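Local coordinates for protein hypoxanthine-guanine phosphoribosyltransferase (HGPRT) (PDB 5IPF) that probably catalyses the transfer of phosphoribosyl groups to hypoxanthine and guanine in purine salvage, and is captured here with the nucleotide product inosinic acid, at residues M71-V76 against E108-A113; S187-R192 against V204-P209. One frame throughout, in Å; residues are numbered along the deposited sequence.

Both contacts are buried, but they sit in different layers of the phosphoribosyltransferase domain. Interaction 1 lies about 16 Å from the centre of the chain and joins two helices, 61-81 and 97-112, where other subunits also pack. Interaction 2 lies about 8 Å from that centre and joins two neighbouring parallel strands. Interaction 1 rests on small van der Waals contacts between side chains. Interaction 2 rests on backbone hydrogen bonds, with apolar packing, an ion pair and the nucleotide added. The contacts meet where Met-71 of helix 61-81 lies on the sheet, its SD 3.6 Å from Gly-205 CA. Their centres are about 21 Å apart.

Interaction 1: M71-V76 against E108-A113; sequences MSMNIV and ERTVRA
Thr-110 OG1 has Met-73 CG 3.8 Å away across the contact and takes a weak hydrogen bond from Arg-114 NH2, just beyond helix 97-112. OG1 stands opposite the backbone N (chi1 -176°), and this turns the CG2 methyl of the same residue to Ser-72 and Val-76. The threonine is therefore split in use, with its hydroxyl beside Met-73 and its methyl on the other two residues. Val-76 CG2 is 3.6 Å from Thr-110 CG2. Their side chains pass alongside, each heading the opposite way. The same valine methyl also meets Val-111 CG2 at 3.6 Å, so it reaches two residues of helix 97-112 at once. Val-76 CG1 adds a looser touch on Val-111 CG2, at 3.9 Å. Ser-72 takes part through carbon, its CB lying 4.0 Å from Thr-110 CG2, while its OG is hydrogen-bonded within its own helix to Leu-68 O.

Two helices of the phosphoribosyltransferase domain pack here, beside the interfaces of the four-chain assembly. The short axes pass 9.2 Å apart at a crossing angle of -61°. Five residues touch, burying 182 Å². Met-73 leads out of the pair on an extended chain to Ala-113 of the third subunit and Cys-45 of the fourth. Within the chain, Ser-72 and Val-76 continue onto Leu-107, one turn back along helix 97-112, while Met-71 and Ile-75 rest on Phe-203, which places helix 61-81 between helix 97-112 and strand 203-208.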
loop_
_atom_site.group_PDB
_atom_site.type_symbol
_atom_site.label_atom_id
_atom_site.label_comp_id
_atom_site.label_asym_id
_atom_site.label_seq_id
_atom_site.Cartn_x
_atom_site.Cartn_y
_atom_site.Cartn_z
ATOM N N MET A 71 -14.212 7.600 3.302
ATOM C CA MET A 71 -14.353 8.346 4.549
ATOM C C MET A 71 -13.488 9.602 4.537
ATOM O O MET A 71 -13.947 10.691 4.902
ATOM C CB MET A 71 -13.996 7.462 5.743
ATOM C CG MET A 71 -15.083 6.483 6.141
ATOM S SD MET A 71 -14.784 5.801 7.782
ATOM C CE MET A 71 -14.734 7.300 8.762
ATOM N N SER A 72 -12.228 9.466 4.114
ATOM C CA SER A 72 -11.343 10.624 4.026
ATOM C C SER A 72 -11.930 11.696 3.123
ATOM O O SER A 72 -11.893 12.888 3.456
ATOM C CB SER A 72 -9.964 10.199 3.522
ATOM O OG SER A 72 -9.327 9.324 4.436
ATOM N N MET A 73 -12.488 11.294 1.978
ATOM C CA MET A 73 -13.104 12.275 1.087
ATOM C C MET A 73 -14.256 13.002 1.775
ATOM O O MET A 73 -14.332 14.239 1.743
ATOM C CB MET A 73 -13.572 11.589 -0.196
ATOM C CG MET A 73 -12.434 10.971 -0.989
ATOM S SD MET A 73 -12.956 10.158 -2.507
ATOM C CE MET A 73 -11.363 9.710 -3.196
ATOM N N ASN A 74 -15.151 12.248 2.425
ATOM C CA ASN A 74 -16.299 12.855 3.100
ATOM C C ASN A 74 -15.858 13.850 4.170
ATOM O O ASN A 74 -16.374 14.974 4.244
ATOM C CB ASN A 74 -17.179 11.766 3.716
ATOM C CG ASN A 74 -17.806 10.862 2.676
ATOM O OD1 ASN A 74 -18.005 11.315 1.530
ATOM N ND2 ASN A 74 -18.107 9.698 3.009
ATOM N N ILE A 75 -14.909 13.449 5.016
ATOM C CA ILE A 75 -14.438 14.337 6.078
ATOM C C ILE A 75 -13.816 15.596 5.480
ATOM O O ILE A 75 -14.085 16.720 5.928
ATOM C CB ILE A 75 -13.448 13.593 6.992
ATOM C CG1 ILE A 75 -14.120 12.375 7.627
ATOM C CG2 ILE A 75 -12.916 14.518 8.067
ATOM C CD1 ILE A 75 -13.173 11.516 8.439
ATOM N N VAL A 76 -12.989 15.427 4.445
ATOM C CA VAL A 76 -12.278 16.570 3.878
ATOM C C VAL A 76 -13.259 17.577 3.296
ATOM O O VAL A 76 -13.205 18.771 3.616
ATOM C CB VAL A 76 -11.249 16.108 2.833
ATOM C CG1 VAL A 76 -10.812 17.285 1.971
ATOM C CG2 VAL A 76 -10.050 15.502 3.525
ATOM N N GLU A 108 -4.378 12.910 4.145
ATOM C CA GLU A 108 -3.281 13.600 3.478
ATOM C C GLU A 108 -3.245 13.286 1.987
ATOM O O GLU A 108 -2.884 14.153 1.181
ATOM C CB GLU A 108 -1.953 13.232 4.135
ATOM C CG GLU A 108 -1.872 13.596 5.609
ATOM C CD GLU A 108 -0.586 13.126 6.258
ATOM O OE1 GLU A 108 0.218 12.454 5.577
ATOM O OE2 GLU A 108 -0.377 13.431 7.452
ATOM N N ARG A 109 -3.627 12.066 1.598
ATOM C CA ARG A 109 -3.635 11.730 0.175
ATOM C C ARG A 109 -4.716 12.504 -0.571
ATOM O O ARG A 109 -4.447 13.118 -1.610
ATOM C CB ARG A 109 -3.820 10.225 -0.020
ATOM C CG ARG A 109 -4.048 9.832 -1.477
ATOM C CD ARG A 109 -3.960 8.331 -1.692
ATOM N NE ARG A 109 -2.611 7.822 -1.461
ATOM C CZ ARG A 109 -2.239 7.161 -0.370
ATOM N NH1 ARG A 109 -3.118 6.918 0.595
ATOM N NH2 ARG A 109 -0.989 6.737 -0.245
ATOM N N THR A 110 -5.949 12.487 -0.058
ATOM C CA THR A 110 -7.038 13.153 -0.767
ATOM C C THR A 110 -6.883 14.671 -0.743
ATOM O O THR A 110 -7.323 15.349 -1.678
ATOM C CB THR A 110 -8.393 12.738 -0.182
ATOM O OG1 THR A 110 -9.450 13.338 -0.943
ATOM C CG2 THR A 110 -8.522 13.170 1.267
ATOM N N VAL A 111 -6.260 15.220 0.303
ATOM C CA VAL A 111 -5.985 16.653 0.320
ATOM C C VAL A 111 -4.833 16.976 -0.620
ATOM O O VAL A 111 -4.795 18.053 -1.230
ATOM C CB VAL A 111 -5.710 17.120 1.763
ATOM C CG1 VAL A 111 -5.070 18.496 1.788
ATOM C CG2 VAL A 111 -6.999 17.132 2.555
ATOM N N ARG A 112 -3.895 16.042 -0.776
ATOM C CA ARG A 112 -2.771 16.251 -1.680
ATOM C C ARG A 112 -3.221 16.253 -3.136
ATOM O O ARG A 112 -2.680 17.004 -3.955
ATOM C CB ARG A 112 -1.722 15.167 -1.443
ATOM C CG ARG A 112 -0.299 15.666 -1.334
ATOM C CD ARG A 112 0.554 14.609 -0.664
ATOM N NE ARG A 112 0.200 13.270 -1.129
ATOM C CZ ARG A 112 0.157 12.196 -0.347
ATOM N NH1 ARG A 112 0.436 12.301 0.945
ATOM N NH2 ARG A 112 -0.176 11.017 -0.855
ATOM N N ALA A 113 -4.208 15.425 -3.476
ATOM C CA ALA A 113 -4.664 15.293 -4.854
ATOM C C ALA A 113 -5.677 16.354 -5.260
ATOM O O ALA A 113 -6.160 16.318 -6.399
ATOM C CB ALA A 113 -5.265 13.903 -5.076
#

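Interaction 2: S187-R192 against V204-P209. With IMP (inosinic acid), chain E.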
loop_
_atom_site.group_PDB
_atom_site.type_symbol
_atom_site.label_atom_id
_atom_site.label_comp_id
_atom_site.label_asym_id
_atom_site.label_seq_id
_atom_site.Cartn_x
_atom_site.Cartn_y
_atom_site.Cartn_z
ATOM N N SER A 187 -15.900 7.160 14.075
ATOM C CA SER A 187 -15.790 5.828 14.652
ATOM C C SER A 187 -15.699 4.807 13.529
ATOM O O SER A 187 -16.530 4.808 12.615
ATOM C CB SER A 187 -16.984 5.509 15.557
ATOM O OG SER A 187 -16.900 4.189 16.067
ATOM N N LEU A 188 -14.688 3.938 13.604
ATOM C CA LEU A 188 -14.495 2.937 12.560
ATOM C C LEU A 188 -15.645 1.939 12.538
ATOM O O LEU A 188 -16.177 1.612 11.471
ATOM C CB LEU A 188 -13.163 2.217 12.763
ATOM C CG LEU A 188 -12.904 1.055 11.802
ATOM C CD1 LEU A 188 -12.847 1.549 10.364
ATOM C CD2 LEU A 188 -11.630 0.316 12.176
ATOM N N LEU A 189 -16.045 1.446 13.708
ATOM C CA LEU A 189 -17.106 0.459 13.818
ATOM C C LEU A 189 -18.208 0.964 14.739
ATOM O O LEU A 189 -17.967 1.765 15.648
ATOM C CB LEU A 189 -16.573 -0.879 14.347
ATOM C CG LEU A 189 -15.437 -1.542 13.569
ATOM C CD1 LEU A 189 -15.140 -2.915 14.147
ATOM C CD2 LEU A 189 -15.779 -1.637 12.093
ATOM N N VAL A 190 -19.424 0.481 14.493
ATOM C CA VAL A 190 -20.582 0.764 15.332
ATOM C C VAL A 190 -21.350 -0.536 15.522
ATOM O O VAL A 190 -21.665 -1.223 14.545
ATOM C CB VAL A 190 -21.492 1.849 14.723
ATOM C CG1 VAL A 190 -22.894 1.757 15.302
ATOM C CG2 VAL A 190 -20.908 3.227 14.977
ATOM N N LYS A 191 -21.642 -0.877 16.774
ATOM C CA LYS A 191 -22.363 -2.105 17.076
ATOM C C LYS A 191 -23.864 -1.892 16.934
ATOM O O LYS A 191 -24.408 -0.890 17.408
ATOM C CB LYS A 191 -22.035 -2.587 18.489
ATOM C CG LYS A 191 -20.916 -3.608 18.555
ATOM C CD LYS A 191 -20.700 -4.078 19.982
ATOM C CE LYS A 191 -19.701 -5.219 20.050
ATOM N NZ LYS A 191 -19.448 -5.653 21.453
ATOM N N ARG A 192 -24.529 -2.840 16.281
ATOM C CA ARG A 192 -25.982 -2.822 16.169
ATOM C C ARG A 192 -26.587 -3.331 17.473
ATOM O O ARG A 192 -26.406 -4.499 17.834
ATOM C CB ARG A 192 -26.431 -3.677 14.989
ATOM C CG ARG A 192 -27.647 -3.154 14.249
ATOM C CD ARG A 192 -27.912 -4.024 13.039
ATOM N NE ARG A 192 -26.654 -4.450 12.436
ATOM C CZ ARG A 192 -26.536 -5.461 11.583
ATOM N NH1 ARG A 192 -27.602 -6.161 11.225
ATOM N NH2 ARG A 192 -25.347 -5.772 11.094
ATOM N N VAL A 204 -19.001 7.147 10.206
ATOM C CA VAL A 204 -18.945 5.740 10.579
ATOM C C VAL A 204 -18.379 4.947 9.411
ATOM O O VAL A 204 -18.742 5.182 8.253
ATOM C CB VAL A 204 -20.334 5.198 10.978
ATOM C CG1 VAL A 204 -20.228 3.755 11.441
ATOM C CG2 VAL A 204 -20.955 6.065 12.063
ATOM N N GLY A 205 -17.485 4.011 9.718
ATOM C CA GLY A 205 -16.953 3.124 8.705
ATOM C C GLY A 205 -17.882 1.962 8.424
ATOM O O GLY A 205 -18.406 1.829 7.314
ATOM N N PHE A 206 -18.107 1.120 9.429
ATOM C CA PHE A 206 -18.930 -0.069 9.279
ATOM C C PHE A 206 -19.890 -0.186 10.452
ATOM O O PHE A 206 -19.588 0.245 11.569
ATOM C CB PHE A 206 -18.072 -1.344 9.193
ATOM C CG PHE A 206 -17.011 -1.295 8.133
ATOM C CD1 PHE A 206 -15.766 -0.749 8.404
ATOM C CD2 PHE A 206 -17.255 -1.799 6.867
ATOM C CE1 PHE A 206 -14.788 -0.702 7.432
ATOM C CE2 PHE A 206 -16.281 -1.756 5.890
ATOM C CZ PHE A 206 -15.045 -1.208 6.174
ATOM N N GLU A 207 -21.054 -0.775 10.185
ATOM C CA GLU A 207 -22.020 -1.139 11.217
ATOM C C GLU A 207 -22.007 -2.660 11.335
ATOM O O GLU A 207 -22.411 -3.364 10.404
ATOM C CB GLU A 207 -23.413 -0.614 10.878
ATOM C CG GLU A 207 -24.489 -1.061 11.852
ATOM C CD GLU A 207 -25.857 -0.516 11.497
ATOM O OE1 GLU A 207 -25.996 0.721 11.382
ATOM O OE2 GLU A 207 -26.792 -1.325 11.324
ATOM N N VAL A 208 -21.540 -3.161 12.475
ATOM C CA VAL A 208 -21.288 -4.589 12.653
ATOM C C VAL A 208 -22.348 -5.208 13.560
ATOM O O VAL A 208 -22.971 -4.495 14.361
ATOM C CB VAL A 208 -19.877 -4.827 13.216
ATOM C CG1 VAL A 208 -18.826 -4.338 12.231
ATOM C CG2 VAL A 208 -19.720 -4.138 14.564
ATOM N N PRO A 209 -22.594 -6.514 13.467
ATOM C CA PRO A 209 -23.540 -7.159 14.385
ATOM C C PRO A 209 -23.050 -7.094 15.824
ATOM O O PRO A 209 -21.910 -6.724 16.112
ATOM C CB PRO A 209 -23.599 -8.604 13.878
ATOM C CG PRO A 209 -23.162 -8.522 12.455
ATOM C CD PRO A 209 -22.137 -7.435 12.414
HETATM P P IMP E . -19.186 2.069 24.817
HETATM O O1P IMP E . -19.578 2.878 23.603
HETATM O O2P IMP E . -19.807 0.706 25.006
HETATM O O3P IMP E . -19.518 2.894 26.038
HETATM O "O5'" IMP E . -17.609 1.841 24.762
HETATM C "C5'" IMP E . -17.061 0.543 24.972
HETATM C "C4'" IMP E . -15.563 0.563 25.169
HETATM O "O4'" IMP E . -15.052 -0.775 24.981
HETATM C "C3'" IMP E . -14.768 1.438 24.218
HETATM O "O3'" IMP E . -13.532 1.805 24.830
HETATM C "C2'" IMP E . -14.495 0.500 23.042
HETATM O "O2'" IMP E . -13.298 0.775 22.346
HETATM C "C1'" IMP E . -14.456 -0.892 23.698
HETATM N N9 IMP E . -15.209 -1.903 22.948
HETATM C C8 IMP E . -16.573 -1.938 22.810
HETATM N N7 IMP E . -16.909 -3.007 22.056
HETATM C C5 IMP E . -15.779 -3.661 21.711
HETATM C C6 IMP E . -15.563 -4.806 20.955
HETATM O O6 IMP E . -16.518 -5.443 20.510
HETATM N N1 IMP E . -14.274 -5.257 20.760
HETATM C C2 IMP E . -13.214 -4.571 21.316
HETATM N N3 IMP E . -13.437 -3.433 22.066
HETATM C C4 IMP E . -14.701 -2.981 22.264
#
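Leu-188 and Phe-206 are joined by a backbone hydrogen bond, Phe-206 N to Leu-188 O at 2.9 Å. Four more bonds of this kind link the segments. Gly-205 N gives to Ser-187 O, and Val-190 N to Phe-206 O, the most bent of the five at 134° at the hydrogen. Val-208 N gives to Val-190 O at 2.8 Å, and Arg-192 N to Val-208 O. Weaker CA-H...O contacts lie between them, including Glu-207 CA with Val-190 O.

The apolar contacts fall on both faces of the strands. On one face Leu-189 CD2 lies 3.7 Å from Phe-206 CB and also touches Val-208 CG1. On the other Val-190 CG2 meets Val-204 CG1 at 3.6 Å, their side chains set nearly perpendicular. At the corner, Leu-188 runs alongside Phe-206, with Leu-188 CD1 near ring atom CE1 of Phe-206.

The pair is parallel. Both chains turn a corner in step, at Leu-188 and Gly-205. Ser-187 with Val-204 ends the part in the main parallel sheet of the phosphoribosyltransferase fold. After the corner, strands 189-191 and 206-208 run on, and the first leads to the nucleotide. Strand 161-162 pairs with the other edge of strand 189-191, and Ile-59 of strand 54-59 packs on Leu-189 and Phe-206.

The charged contact is between Arg-192 NE and Glu-207 OE2, at 3.3 Å. OE2 sits far off the plane of the guanidinium, and the pair is held by charge alone. The two flat groups are turned 48° apart.

Of these two segments, Lys-191 reaches the nucleotide, which also bonds to Val-213 O and Asp-163 N. From CG outward the lysine is fully extended (chi2 -177°), which carries NZ to the purine. Lys-191 NZ makes a weak hydrogen bond of 3.1 Å to O6 of inosinic acid, consistent with a part in recognising the 6-oxo group.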